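Local structure of pyruvate kinase (Pseudomonas aeruginosa, 6QXL) at residues 66-71 against 192-197; 74-79 against 108-113; 288-293 against 321-326; 309-314 against 393-398; 344-349 against 397-402. The protein probably catalyses the last step of glycolysis, moving the phosphoryl group of phosphoenolpyruvate to ADP to yield pyruvate and ATP. All blocks are in the same frame, centred on the assembly; numbering follows the deposited sequence.

Interaction 1 (66-71 against 192-197)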
# COMPACT_ATOMS: atom_id res chain seq x y z
N LEU A 66 -36.09 19.81 -3.16
CA LEU A 66 -35.14 20.53 -2.35
C LEU A 66 -35.52 22.00 -2.42
O LEU A 66 -35.70 22.54 -3.52
CB LEU A 66 -33.73 20.29 -2.89
CG LEU A 66 -32.60 20.99 -2.13
CD1 LEU A 66 -31.36 20.14 -2.19
CD2 LEU A 66 -32.30 22.36 -2.70
N GLY A 67 -35.60 22.63 -1.25
CA GLY A 67 -35.91 24.04 -1.13
C GLY A 67 -34.68 24.78 -0.67
O GLY A 67 -34.11 24.46 0.37
N ASP A 68 -34.28 25.78 -1.45
CA ASP A 68 -33.03 26.48 -1.23
C ASP A 68 -33.31 27.85 -0.64
O ASP A 68 -33.84 28.71 -1.32
CB ASP A 68 -32.24 26.56 -2.57
CG ASP A 68 -30.75 26.81 -2.38
OD1 ASP A 68 -30.41 27.67 -1.53
OD2 ASP A 68 -29.92 26.15 -3.05
N LEU A 69 -32.94 28.05 0.61
CA LEU A 69 -33.11 29.33 1.30
C LEU A 69 -32.16 30.38 0.73
O LEU A 69 -30.99 30.10 0.46
CB LEU A 69 -32.81 29.21 2.81
CG LEU A 69 -33.64 28.16 3.57
CD1 LEU A 69 -33.13 28.02 5.02
CD2 LEU A 69 -35.15 28.50 3.51
N GLN A 70 -32.66 31.60 0.56
CA GLN A 70 -31.83 32.66 -0.02
C GLN A 70 -30.66 33.02 0.84
O GLN A 70 -29.56 33.26 0.36
CB GLN A 70 -32.69 33.88 -0.29
CG GLN A 70 -31.91 35.09 -0.79
CD GLN A 70 -32.78 36.25 -1.15
OE1 GLN A 70 -33.16 36.37 -2.28
NE2 GLN A 70 -33.08 37.14 -0.17
N GLY A 71 -30.88 33.09 2.15
CA GLY A 71 -29.77 33.39 3.06
C GLY A 71 -29.52 34.88 3.12
O GLY A 71 -30.22 35.71 2.47
N ALA A 192 -32.04 23.52 1.98
CA ALA A 192 -30.64 23.94 1.92
C ALA A 192 -30.46 25.29 2.56
O ALA A 192 -31.18 26.25 2.25
CB ALA A 192 -30.17 23.98 0.49
N VAL A 193 -29.48 25.39 3.46
CA VAL A 193 -29.15 26.63 4.14
C VAL A 193 -27.99 27.30 3.41
O VAL A 193 -26.97 26.67 3.16
CB VAL A 193 -28.75 26.35 5.60
CG1 VAL A 193 -28.35 27.62 6.32
CG2 VAL A 193 -29.91 25.68 6.30
N SER A 194 -28.15 28.59 3.10
CA SER A 194 -27.10 29.35 2.43
C SER A 194 -26.23 30.08 3.43
O SER A 194 -26.68 30.49 4.50
CB SER A 194 -27.71 30.35 1.47
OG SER A 194 -28.45 29.72 0.44
N PHE A 195 -24.95 30.16 3.07
CA PHE A 195 -23.92 30.93 3.81
C PHE A 195 -23.77 30.57 5.26
O PHE A 195 -23.45 31.43 6.06
CB PHE A 195 -24.18 32.50 3.69
CG PHE A 195 -23.99 33.06 2.34
CD1 PHE A 195 -22.77 33.23 1.72
CD2 PHE A 195 -25.14 33.29 1.53
CE1 PHE A 195 -22.69 33.67 0.37
CE2 PHE A 195 -25.07 33.74 0.21
CZ PHE A 195 -23.85 33.95 -0.31
N PRO A 196 -23.97 29.31 5.67
CA PRO A 196 -23.67 29.00 7.06
C PRO A 196 -22.17 29.04 7.31
O PRO A 196 -21.38 28.74 6.42
CB PRO A 196 -24.20 27.57 7.23
CG PRO A 196 -24.10 26.99 5.89
CD PRO A 196 -24.34 28.09 4.92
N ARG A 197 -21.78 29.42 8.53
CA ARG A 197 -20.39 29.51 8.93
C ARG A 197 -20.00 28.42 9.91
O ARG A 197 -18.82 28.04 9.88
CB ARG A 197 -20.12 30.87 9.53
CG ARG A 197 -20.05 31.88 8.31
CD ARG A 197 -19.69 33.30 8.71
NE ARG A 197 -19.13 34.10 7.61
CZ ARG A 197 -19.42 35.40 7.32
NH1 ARG A 197 -20.38 36.01 7.98
NH2 ARG A 197 -18.83 36.01 6.29
O HOH W 1 -28.64 32.11 -1.79
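L66 and A192 touch where strands 64-68 and 190-193, parallel neighbours in the (beta/alpha)8 TIM barrel, run toward their C-terminal ends beside the active site. CD2 of L66 rests 4.2 Å from CB of A192, and V219 of the next barrel strand packs on both side chains. G67 takes part through its backbone: its carbonyl O accepts from A192 N at 2.8 Å, nearly straight at 168°. D68 is the parallel bridge partner of A192, with both side chains on the same face of the sheet, and its CG lies 4.1 Å from A192 CB. The D68 carboxylate is fixed by two salt bridges, OD2 to R34 and OD1 to K221, and the side chain stands about 5 Å from a bound malonate. L69 N returns to A192 O at 3.0 Å, completing the strand pairing. The L69 side chain folds over that same carbonyl and lies alongside V193, CD1 next to CG2, with helix 174-185 covering it. The L69 carbonyl then leaves the sheet and is met by S194 OG at 2.6 Å, the hydroxyl lying almost along the C=O axis. S194 makes this reach because OG sits beside its own backbone N (chi1 -62°); the same OG is bonded to K221, so K221 ties D68 to S194. Q70 turns its side chain away, yet its carbonyl O shares a water with S194 OG. At G71, whose positive phi suits glycine, the chain presses in backbone first, CA coming 4.0 Å from S194 CB.

Interaction 2 (74-79 against 108-113); sequences IRIAKF and VGIDYP
I74 puts its CG2 methyl over one face of the Y112 ring, the two side chains crossing at a slant in the small beta domain that pyruvate kinases insert into their TIM barrel. The methyl is offset toward the rim and lies 4.0 Å from the ring centroid, a CH-pi contact. The Y112 ring continues along the backbone of 74-79, with CE1 3.4 Å from R75 O.

The far end of the contact repeats this chemistry with the roles exchanged. Here the aromatic group belongs to the first segment: F79 and V108 cross at about a right angle, and V108 CG2 stands 4.2 Å from the F79 centroid, 17° off the ring normal. V108 turns CG2 to the ring by holding it anti to the backbone N, which leaves CG1 between N and carbonyl carbon (chi1 68°) and facing I76 CB at 4.1 Å. Between the two rings I76 and I110 slant across each other, CG2 to CG2, and F94 of strand 91-95 touches both.

Polar links are few. A77 N donates to G109 O at 3.0 Å, but from above the carbonyl plane, 41° out of it, while A77 CB lies close to the same oxygen. One water accepts from G109 N and donates to K78 O. R75 leads its guanidinium away, where NH1 is hydrogen-bonded to H157 O. The contact thus joins the chain running on from strand 74-75 to the end of strand 107-109 and the residues after it. Cohesion comes largely from aliphatic groups and ring faces, with one off-plane hydrogen bond and one water between the backbones.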
# COMPACT_ATOMS: atom_id res chain seq x y z
N ILE A 74 -26.29 39.57 -0.09
CA ILE A 74 -26.39 41.03 -0.06
C ILE A 74 -26.59 41.46 -1.51
O ILE A 74 -25.81 41.09 -2.40
CB ILE A 74 -25.10 41.66 0.48
CG1 ILE A 74 -24.74 41.11 1.85
CG2 ILE A 74 -25.18 43.15 0.45
CD1 ILE A 74 -23.28 41.33 2.20
N ARG A 75 -27.63 42.27 -1.74
CA ARG A 75 -27.93 42.71 -3.10
C ARG A 75 -27.96 44.23 -3.15
O ARG A 75 -28.21 44.92 -2.15
CB ARG A 75 -29.26 42.18 -3.61
CG ARG A 75 -29.63 40.79 -3.16
CD ARG A 75 -30.87 40.31 -3.97
NE ARG A 75 -30.99 38.83 -3.88
CZ ARG A 75 -30.69 37.95 -4.86
NH1 ARG A 75 -30.27 38.33 -6.06
NH2 ARG A 75 -30.77 36.66 -4.60
N ILE A 76 -27.71 44.74 -4.35
CA ILE A 76 -27.95 46.15 -4.63
C ILE A 76 -29.44 46.44 -4.81
O ILE A 76 -30.24 45.54 -4.93
CB ILE A 76 -27.12 46.64 -5.82
CG1 ILE A 76 -27.62 46.05 -7.13
CG2 ILE A 76 -25.62 46.33 -5.60
CD1 ILE A 76 -26.67 46.25 -8.31
N ALA A 77 -29.77 47.70 -4.81
CA ALA A 77 -31.14 48.18 -5.02
C ALA A 77 -31.50 48.29 -6.52
O ALA A 77 -30.82 47.72 -7.37
CB ALA A 77 -31.35 49.50 -4.29
N LYS A 78 -32.56 49.00 -6.86
CA LYS A 78 -32.98 49.16 -8.26
C LYS A 78 -32.33 50.36 -8.94
O LYS A 78 -31.87 51.30 -8.29
CB LYS A 78 -34.51 49.26 -8.36
CG LYS A 78 -35.25 48.12 -7.72
CD LYS A 78 -36.73 48.29 -7.83
CE LYS A 78 -37.44 47.04 -7.48
NZ LYS A 78 -38.89 47.28 -7.23
N PHE A 79 -32.42 50.36 -10.25
CA PHE A 79 -31.94 51.42 -11.13
C PHE A 79 -33.13 52.10 -11.77
O PHE A 79 -34.18 51.53 -11.83
CB PHE A 79 -31.08 50.87 -12.22
CG PHE A 79 -29.72 50.49 -11.80
CD1 PHE A 79 -29.45 49.23 -11.36
CD2 PHE A 79 -28.70 51.37 -11.91
CE1 PHE A 79 -28.19 48.87 -11.00
CE2 PHE A 79 -27.43 51.02 -11.56
CZ PHE A 79 -27.17 49.77 -11.10
N VAL A 108 -25.75 53.47 -7.05
CA VAL A 108 -26.94 52.69 -6.73
C VAL A 108 -27.04 52.59 -5.21
O VAL A 108 -26.03 52.66 -4.50
CB VAL A 108 -26.91 51.29 -7.38
CG1 VAL A 108 -25.81 50.40 -6.77
CG2 VAL A 108 -28.27 50.59 -7.28
N GLY A 109 -28.25 52.43 -4.73
CA GLY A 109 -28.50 52.22 -3.33
C GLY A 109 -28.29 50.81 -2.87
O GLY A 109 -28.15 49.90 -3.69
N ILE A 110 -28.23 50.62 -1.56
CA ILE A 110 -28.10 49.28 -1.00
C ILE A 110 -28.75 49.28 0.39
O ILE A 110 -28.54 50.22 1.22
CB ILE A 110 -26.64 48.93 -0.87
CG1 ILE A 110 -25.91 50.12 -0.23
CG2 ILE A 110 -25.95 48.44 -2.10
CD1 ILE A 110 -24.48 49.94 0.22
N ASP A 111 -29.57 48.24 0.61
CA ASP A 111 -30.31 48.18 1.89
C ASP A 111 -29.56 47.49 3.04
O ASP A 111 -30.15 46.98 3.93
CB ASP A 111 -31.66 47.52 1.67
CG ASP A 111 -32.67 47.88 2.74
OD1 ASP A 111 -32.46 48.83 3.55
OD2 ASP A 111 -33.71 47.19 2.75
N TYR A 112 -28.20 47.55 3.05
CA TYR A 112 -27.41 46.83 3.97
C TYR A 112 -26.29 47.71 4.56
O TYR A 112 -25.21 47.85 3.99
CB TYR A 112 -26.81 45.60 3.33
CG TYR A 112 -27.78 44.65 2.72
CD1 TYR A 112 -28.42 44.97 1.55
CD2 TYR A 112 -28.07 43.44 3.34
CE1 TYR A 112 -29.38 44.11 0.98
CE2 TYR A 112 -29.00 42.57 2.81
CZ TYR A 112 -29.61 42.88 1.61
OH TYR A 112 -30.52 42.03 1.09
N PRO A 113 -26.57 48.33 5.73
CA PRO A 113 -25.61 49.27 6.28
C PRO A 113 -24.24 48.67 6.63
O PRO A 113 -23.23 49.34 6.32
CB PRO A 113 -26.29 49.73 7.57
CG PRO A 113 -27.72 49.53 7.34
CD PRO A 113 -27.83 48.32 6.48
O HOH W 2 -30.85 52.89 -6.00

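Interaction 3 (288-293 against 321-326)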
# COMPACT_ATOMS: atom_id res chain seq x y z
N MET A 288 -24.55 25.39 -22.02
CA MET A 288 -25.84 24.87 -22.46
C MET A 288 -27.02 25.79 -22.16
O MET A 288 -28.13 25.50 -22.57
CB MET A 288 -26.10 23.48 -21.88
CG MET A 288 -25.10 22.44 -22.41
SD MET A 288 -25.62 20.74 -22.21
CE MET A 288 -26.89 20.65 -23.45
N ILE A 289 -26.80 26.88 -21.46
CA ILE A 289 -27.78 27.94 -21.45
C ILE A 289 -28.15 28.37 -22.87
O ILE A 289 -29.33 28.60 -23.16
CB ILE A 289 -27.27 29.13 -20.65
CG1 ILE A 289 -27.30 28.76 -19.16
CG2 ILE A 289 -28.14 30.36 -20.89
CD1 ILE A 289 -26.36 29.60 -18.32
N HIS A 290 -27.16 28.48 -23.75
CA HIS A 290 -27.39 28.95 -25.13
C HIS A 290 -27.01 27.93 -26.19
O HIS A 290 -27.08 28.22 -27.37
CB HIS A 290 -26.63 30.27 -25.36
CG HIS A 290 -27.10 31.39 -24.49
ND1 HIS A 290 -28.41 31.84 -24.50
CD2 HIS A 290 -26.46 32.14 -23.56
CE1 HIS A 290 -28.54 32.83 -23.63
NE2 HIS A 290 -27.37 33.04 -23.05
N SER A 291 -26.61 26.73 -25.81
CA SER A 291 -26.19 25.74 -26.79
C SER A 291 -26.76 24.36 -26.46
O SER A 291 -26.89 24.00 -25.30
CB SER A 291 -24.67 25.66 -26.86
OG SER A 291 -24.29 24.57 -27.68
N PRO A 292 -27.10 23.58 -27.49
CA PRO A 292 -27.66 22.26 -27.20
C PRO A 292 -26.64 21.16 -26.89
O PRO A 292 -27.04 20.02 -26.68
CB PRO A 292 -28.42 21.93 -28.48
CG PRO A 292 -27.56 22.56 -29.53
CD PRO A 292 -27.10 23.86 -28.93
N MET A 293 -25.36 21.49 -26.84
CA MET A 293 -24.32 20.54 -26.43
C MET A 293 -23.31 21.21 -25.50
O MET A 293 -23.05 22.39 -25.63
CB MET A 293 -23.59 19.96 -27.62
CG MET A 293 -23.13 20.93 -28.67
SD MET A 293 -22.63 19.95 -30.11
CE MET A 293 -23.80 18.60 -30.47
N ALA A 321 -33.38 28.63 -16.46
CA ALA A 321 -33.56 29.78 -17.34
C ALA A 321 -33.13 29.60 -18.79
O ALA A 321 -33.47 30.40 -19.62
CB ALA A 321 -32.84 30.97 -16.74
N GLY A 322 -32.41 28.54 -19.10
CA GLY A 322 -31.72 28.45 -20.40
C GLY A 322 -32.62 27.96 -21.51
O GLY A 322 -33.79 27.66 -21.31
N GLU A 323 -32.05 27.89 -22.70
CA GLU A 323 -32.81 27.49 -23.87
C GLU A 323 -32.91 25.98 -24.04
O GLU A 323 -33.68 25.55 -24.87
CB GLU A 323 -32.18 28.06 -25.15
CG GLU A 323 -32.31 29.58 -25.34
CD GLU A 323 -31.44 30.05 -26.52
OE1 GLU A 323 -31.62 29.55 -27.67
OE2 GLU A 323 -30.54 30.90 -26.29
N TYR A 324 -32.13 25.19 -23.31
CA TYR A 324 -32.08 23.74 -23.55
C TYR A 324 -32.06 22.94 -22.23
O TYR A 324 -31.19 22.10 -22.02
CB TYR A 324 -30.86 23.40 -24.39
CG TYR A 324 -30.80 24.06 -25.73
CD1 TYR A 324 -30.25 25.33 -25.84
CD2 TYR A 324 -31.32 23.44 -26.89
CE1 TYR A 324 -30.20 25.96 -27.06
CE2 TYR A 324 -31.16 24.05 -28.11
CZ TYR A 324 -30.65 25.30 -28.18
OH TYR A 324 -30.58 25.93 -29.40
N PRO A 325 -33.04 23.18 -21.35
CA PRO A 325 -33.05 22.47 -20.08
C PRO A 325 -33.10 20.94 -20.19
O PRO A 325 -32.41 20.24 -19.45
CB PRO A 325 -34.30 23.01 -19.38
CG PRO A 325 -35.14 23.55 -20.47
CD PRO A 325 -34.19 24.08 -21.49
N VAL A 326 -33.87 20.42 -21.13
CA VAL A 326 -33.98 18.97 -21.24
C VAL A 326 -32.68 18.37 -21.78
O VAL A 326 -32.18 17.37 -21.27
CB VAL A 326 -35.19 18.56 -22.08
CG1 VAL A 326 -35.27 17.05 -22.29
CG2 VAL A 326 -36.46 19.07 -21.41
O HOH W 3 -30.26 25.59 -21.05
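Y324 and P292 form the tight side of this contact, lying side by side and pointing the same way. P292 CB stands over the Y324 ring, 3.9 Å from its centroid in a CH-pi contact, and comes within 3.5 Å of CE2. The backbone leading into the proline covers the same face, with S291 C offset toward the rim and P292 N over the centre. The carbonyl oxygens of M288 and I289 lie instead at the ring edge. Y324 is directed at the 288-293 loop because CG sits beside its backbone N, anti to the carbonyl carbon (chi1 -59°). Close by, E323 N donates to I289 O at 2.8 Å and almost straight, while G322 comes in close, its CA 3.7 Å from I289 O; a side chain there would run into I289 CA. A water completes the backbone link, donating to M288 O and accepting from Y324 N.

Toward solvent the packing gives way to one polar pair between exposed side chains. H290 ND1 donates to E323 OE2 at 2.9 Å; the oxygen lies in the plane of the imidazole at its edge, but is used on its anti side, and ring and carboxylate planes stand 62° apart. I289 CG2 lies over the centre of the H290 ring and backs one face of it. P292 also packs on I150 of a neighbouring subunit.

The two segments follow the seventh and eighth strands of the TIM barrel. Their contact joins two of its beta-alpha loops, the second ending at Y324, the N-cap of helix 325-340.

Interaction 4 (309-314 against 393-398)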
# COMPACT_ATOMS: atom_id res chain seq x y z
N TYR A 309 -16.46 10.93 -6.52
CA TYR A 309 -17.50 10.22 -5.78
C TYR A 309 -18.51 11.14 -5.09
O TYR A 309 -18.96 10.90 -3.97
CB TYR A 309 -16.93 9.14 -4.80
CG TYR A 309 -17.57 7.81 -5.06
CD1 TYR A 309 -17.18 7.05 -6.18
CD2 TYR A 309 -18.62 7.34 -4.27
CE1 TYR A 309 -17.79 5.84 -6.47
CE2 TYR A 309 -19.23 6.12 -4.55
CZ TYR A 309 -18.81 5.39 -5.65
OH TYR A 309 -19.42 4.19 -5.95
N THR A 310 -18.91 12.18 -5.81
CA THR A 310 -20.04 13.00 -5.42
C THR A 310 -21.31 12.15 -5.51
O THR A 310 -21.41 11.23 -6.32
CB THR A 310 -20.15 14.25 -6.33
OG1 THR A 310 -20.96 15.26 -5.69
CG2 THR A 310 -20.70 13.94 -7.70
N ASP A 311 -22.29 12.47 -4.67
CA ASP A 311 -23.58 11.81 -4.76
C ASP A 311 -24.37 12.34 -5.94
O ASP A 311 -25.03 11.59 -6.65
CB ASP A 311 -24.43 12.00 -3.52
CG ASP A 311 -24.03 11.10 -2.38
OD1 ASP A 311 -23.03 11.36 -1.65
OD2 ASP A 311 -24.84 10.15 -2.18
N ALA A 312 -24.34 13.66 -6.11
CA ALA A 312 -25.13 14.29 -7.14
C ALA A 312 -24.40 15.47 -7.74
O ALA A 312 -23.54 16.08 -7.12
CB ALA A 312 -26.46 14.75 -6.58
N VAL A 313 -24.81 15.78 -8.96
CA VAL A 313 -24.37 16.96 -9.68
C VAL A 313 -25.61 17.79 -9.95
O VAL A 313 -26.70 17.25 -10.09
CB VAL A 313 -23.67 16.57 -10.99
CG1 VAL A 313 -22.30 15.99 -10.68
CG2 VAL A 313 -24.48 15.56 -11.78
N MET A 314 -25.43 19.10 -10.02
CA MET A 314 -26.54 20.05 -10.06
C MET A 314 -26.49 20.92 -11.32
O MET A 314 -25.41 21.22 -11.86
CB MET A 314 -26.51 20.94 -8.83
CG MET A 314 -27.76 21.78 -8.60
SD MET A 314 -27.84 22.41 -6.90
CE MET A 314 -27.51 24.16 -7.17
N MET A 393 -24.62 2.31 3.29
CA MET A 393 -24.17 1.45 2.20
C MET A 393 -23.56 2.28 1.07
O MET A 393 -22.51 1.94 0.54
CB MET A 393 -25.29 0.58 1.66
CG MET A 393 -25.85 -0.43 2.65
SD MET A 393 -27.13 -1.41 1.87
CE MET A 393 -27.47 -2.60 3.16
N SER A 394 -24.21 3.39 0.73
CA SER A 394 -23.84 4.16 -0.45
C SER A 394 -22.63 5.08 -0.24
O SER A 394 -22.16 5.67 -1.19
CB SER A 394 -25.05 4.94 -0.94
OG SER A 394 -25.51 5.84 0.04
N ARG A 395 -22.13 5.17 1.00
CA ARG A 395 -20.84 5.80 1.24
C ARG A 395 -19.65 4.98 0.73
O ARG A 395 -18.56 5.49 0.65
CB ARG A 395 -20.60 6.07 2.71
CG ARG A 395 -21.64 6.87 3.47
CD ARG A 395 -22.04 8.15 2.80
NE ARG A 395 -22.97 7.90 1.71
CZ ARG A 395 -23.26 8.76 0.75
NH1 ARG A 395 -22.68 9.96 0.73
NH2 ARG A 395 -24.10 8.40 -0.20
N ILE A 396 -19.86 3.72 0.39
CA ILE A 396 -18.78 2.84 -0.00
C ILE A 396 -18.76 2.71 -1.51
O ILE A 396 -19.79 2.46 -2.12
CB ILE A 396 -18.97 1.45 0.65
CG1 ILE A 396 -19.02 1.56 2.16
CG2 ILE A 396 -17.89 0.49 0.24
CD1 ILE A 396 -17.80 2.21 2.75
N ARG A 397 -17.59 2.84 -2.10
CA ARG A 397 -17.49 2.73 -3.54
C ARG A 397 -17.93 1.35 -3.96
O ARG A 397 -17.48 0.36 -3.39
CB ARG A 397 -16.07 2.97 -4.03
CG ARG A 397 -15.61 4.41 -3.97
CD ARG A 397 -14.10 4.49 -4.24
NE ARG A 397 -13.79 5.55 -5.22
CZ ARG A 397 -13.54 6.80 -4.92
NH1 ARG A 397 -13.50 7.21 -3.65
NH2 ARG A 397 -13.32 7.66 -5.88
N SER A 398 -18.81 1.29 -4.95
CA SER A 398 -19.26 0.03 -5.50
C SER A 398 -19.99 0.28 -6.80
O SER A 398 -20.35 1.41 -7.11
CB SER A 398 -20.23 -0.65 -4.51
OG SER A 398 -20.80 -1.83 -5.06
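One face of the Y309 ring carries R397 CG over its centre, a CH-pi contact 3.7 Å from the centroid, while S394 O lies at the ring edge. Further along R397, whose NE is hydrogen-bonded to T344 O, the guanidinium turns a face to Y309 CD1, its plane 39° from that of the ring. The second flat pair is the D311 carboxylate and the R395 guanidinium, set edge to edge and nearly coplanar. R395 grips end-on: NH1 meets OD1 at 2.8 Å and NH2 meets OD2 at 2.7 Å, each oxygen using its syn lone pair. NH2 also donates in plane to S394 OG, and bends at chi2 (-50°) and chi3 (79°) bring the arginine back to D311. At the tip of Y309, which closes a helix in a Schellman motif, OH accepts from S398 N at 3.1 Å and is probably hydrogen-bonded to S345 O as well.

The contact joins the residues just before the barrel's last strand to the turn after helix 388-394 of the C-terminal alpha/beta domain. R419 N adds a bond to D311 OD2. The coplanar two-bond grip fixes how D311 and R395 are turned; buried together, their charges probably compensate, favouring both ionised forms.

Interaction 5 (344-349 against 397-402); sequences TSQKSS and RSSVPI
R397 and T344 join two irregular loops at the seam between the barrel and the C-terminal alpha/beta domain. Loop 344-349 leads from helix 325-340 to helix 359-373; loop 397-402 leads from helix 388-394 into strand 402-406. R397 NE donates to T344 O at 3.0 Å, with the oxygen lying in the guanidinium plane at its edge. The bend of the arginine at chi3 (133°) turns NE to this carbonyl. A water accepts from R397 NH2 and is hydrogen-bonded to T344 OG1, so the guanidinium holds T344 once directly and once through water; T344 OG1 is also bonded to H342. The arginine's aliphatic stem runs past K347, CD coming 3.3 Å from K347 O.

Beyond R397 the contact is mostly packing. Q346 lies against S399, its CG 3.9 Å from S399 CB. S345 O and S398 O lie 3.5 Å apart with no bond between them. S398 bends the second loop back on itself in an ST turn, OG accepting from V400 N at 2.9 Å, and the same OG is bonded to N372 of helix 359-373. N372 also donates to R397 O, which ties the turn to that helix.

S348 closes the other end. Its CB sits 3.4 Å from R397 O, and its OG, anti to its own backbone N, is bonded to H350 N. One more water is shared there, 3.1 Å from S348 OG and accepting from R397 N.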
# COMPACT_ATOMS: atom_id res chain seq x y z
N THR A 344 -11.97 2.93 -10.94
CA THR A 344 -11.98 3.56 -9.61
C THR A 344 -13.40 3.80 -9.04
O THR A 344 -13.54 4.01 -7.84
CB THR A 344 -11.19 4.88 -9.58
OG1 THR A 344 -11.82 5.82 -10.45
CG2 THR A 344 -9.73 4.67 -9.99
N SER A 345 -14.42 3.78 -9.90
CA SER A 345 -15.81 3.95 -9.43
C SER A 345 -16.38 2.73 -8.68
O SER A 345 -17.34 2.87 -7.96
CB SER A 345 -16.74 4.36 -10.58
OG SER A 345 -16.61 5.77 -10.82
N GLN A 346 -15.75 1.57 -8.81
CA GLN A 346 -16.28 0.31 -8.29
C GLN A 346 -15.39 -0.38 -7.23
O GLN A 346 -15.86 -1.32 -6.62
CB GLN A 346 -16.52 -0.65 -9.47
CG GLN A 346 -16.83 0.08 -10.79
CD GLN A 346 -16.97 -0.85 -11.97
OE1 GLN A 346 -16.74 -2.07 -11.86
NE2 GLN A 346 -17.24 -0.27 -13.14
N LYS A 347 -14.17 0.09 -7.01
CA LYS A 347 -13.24 -0.55 -6.07
C LYS A 347 -13.12 0.27 -4.78
O LYS A 347 -12.95 1.49 -4.84
CB LYS A 347 -11.86 -0.74 -6.71
CG LYS A 347 -11.86 -1.63 -7.93
CD LYS A 347 -10.46 -1.65 -8.58
CE LYS A 347 -10.45 -2.09 -10.04
NZ LYS A 347 -9.05 -2.04 -10.50
N SER A 348 -13.20 -0.41 -3.64
CA SER A 348 -13.18 0.24 -2.32
C SER A 348 -12.10 -0.39 -1.42
O SER A 348 -11.79 -1.57 -1.54
CB SER A 348 -14.58 0.14 -1.66
OG SER A 348 -14.58 0.69 -0.36
N SER A 349 -11.54 0.43 -0.54
CA SER A 349 -10.71 -0.06 0.56
C SER A 349 -11.53 -0.55 1.78
O SER A 349 -10.98 -1.13 2.71
CB SER A 349 -9.73 1.03 1.00
OG SER A 349 -10.43 2.12 1.62
N ARG A 397 -17.59 2.84 -2.10
CA ARG A 397 -17.49 2.73 -3.54
C ARG A 397 -17.93 1.35 -3.96
O ARG A 397 -17.48 0.36 -3.39
CB ARG A 397 -16.07 2.97 -4.03
CG ARG A 397 -15.61 4.41 -3.97
CD ARG A 397 -14.10 4.49 -4.24
NE ARG A 397 -13.79 5.55 -5.22
CZ ARG A 397 -13.54 6.80 -4.92
NH1 ARG A 397 -13.50 7.21 -3.65
NH2 ARG A 397 -13.32 7.66 -5.88
N SER A 398 -18.81 1.29 -4.95
CA SER A 398 -19.26 0.03 -5.50
C SER A 398 -19.99 0.28 -6.80
O SER A 398 -20.35 1.41 -7.11
CB SER A 398 -20.23 -0.65 -4.51
OG SER A 398 -20.80 -1.83 -5.06
N SER A 399 -20.22 -0.77 -7.57
CA SER A 399 -21.16 -0.67 -8.69
C SER A 399 -22.42 -1.55 -8.51
O SER A 399 -23.22 -1.66 -9.43
CB SER A 399 -20.44 -1.03 -9.98
OG SER A 399 -19.95 -2.33 -9.91
N VAL A 400 -22.61 -2.13 -7.33
CA VAL A 400 -23.77 -2.98 -7.09
C VAL A 400 -25.01 -2.11 -6.80
O VAL A 400 -24.92 -1.17 -6.01
CB VAL A 400 -23.54 -3.93 -5.89
CG1 VAL A 400 -23.61 -3.20 -4.53
CG2 VAL A 400 -24.57 -5.05 -5.92
N PRO A 401 -26.15 -2.40 -7.44
CA PRO A 401 -27.37 -1.63 -7.14
C PRO A 401 -27.87 -1.80 -5.72
O PRO A 401 -27.99 -2.92 -5.24
CB PRO A 401 -28.38 -2.21 -8.11
CG PRO A 401 -27.59 -2.85 -9.20
CD PRO A 401 -26.33 -3.31 -8.58
N ILE A 402 -28.11 -0.69 -5.05
CA ILE A 402 -28.67 -0.66 -3.72
C ILE A 402 -30.15 -0.27 -3.81
O ILE A 402 -30.48 0.83 -4.25
CB ILE A 402 -27.93 0.35 -2.84
CG1 ILE A 402 -26.44 -0.02 -2.78
CG2 ILE A 402 -28.56 0.43 -1.45
CD1 ILE A 402 -25.57 1.01 -2.12
O HOH W 4 -13.85 7.00 -8.96
O HOH W 5 -15.04 3.75 -0.62

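In the fold
From the N terminus, interaction 1 pairs the third and fourth barrel strands and closes a loop of 120 residues. The inserted beta domain lies in that loop, and interaction 2 closes a smaller loop within it; Q70 and R75 touch where the chain passes from one to the other. Interaction 3 follows in series and joins the loops after the seventh and eighth strands. Interaction 4 crosses it, since 309-314 lies in the chain between 288-293 and 321-326 and meets 393-398 in the C-terminal domain. Interaction 5 ends on the same stretch, sharing R397 and S398, its centre about 9 Å from that of interaction 4; the two make one interdomain seam.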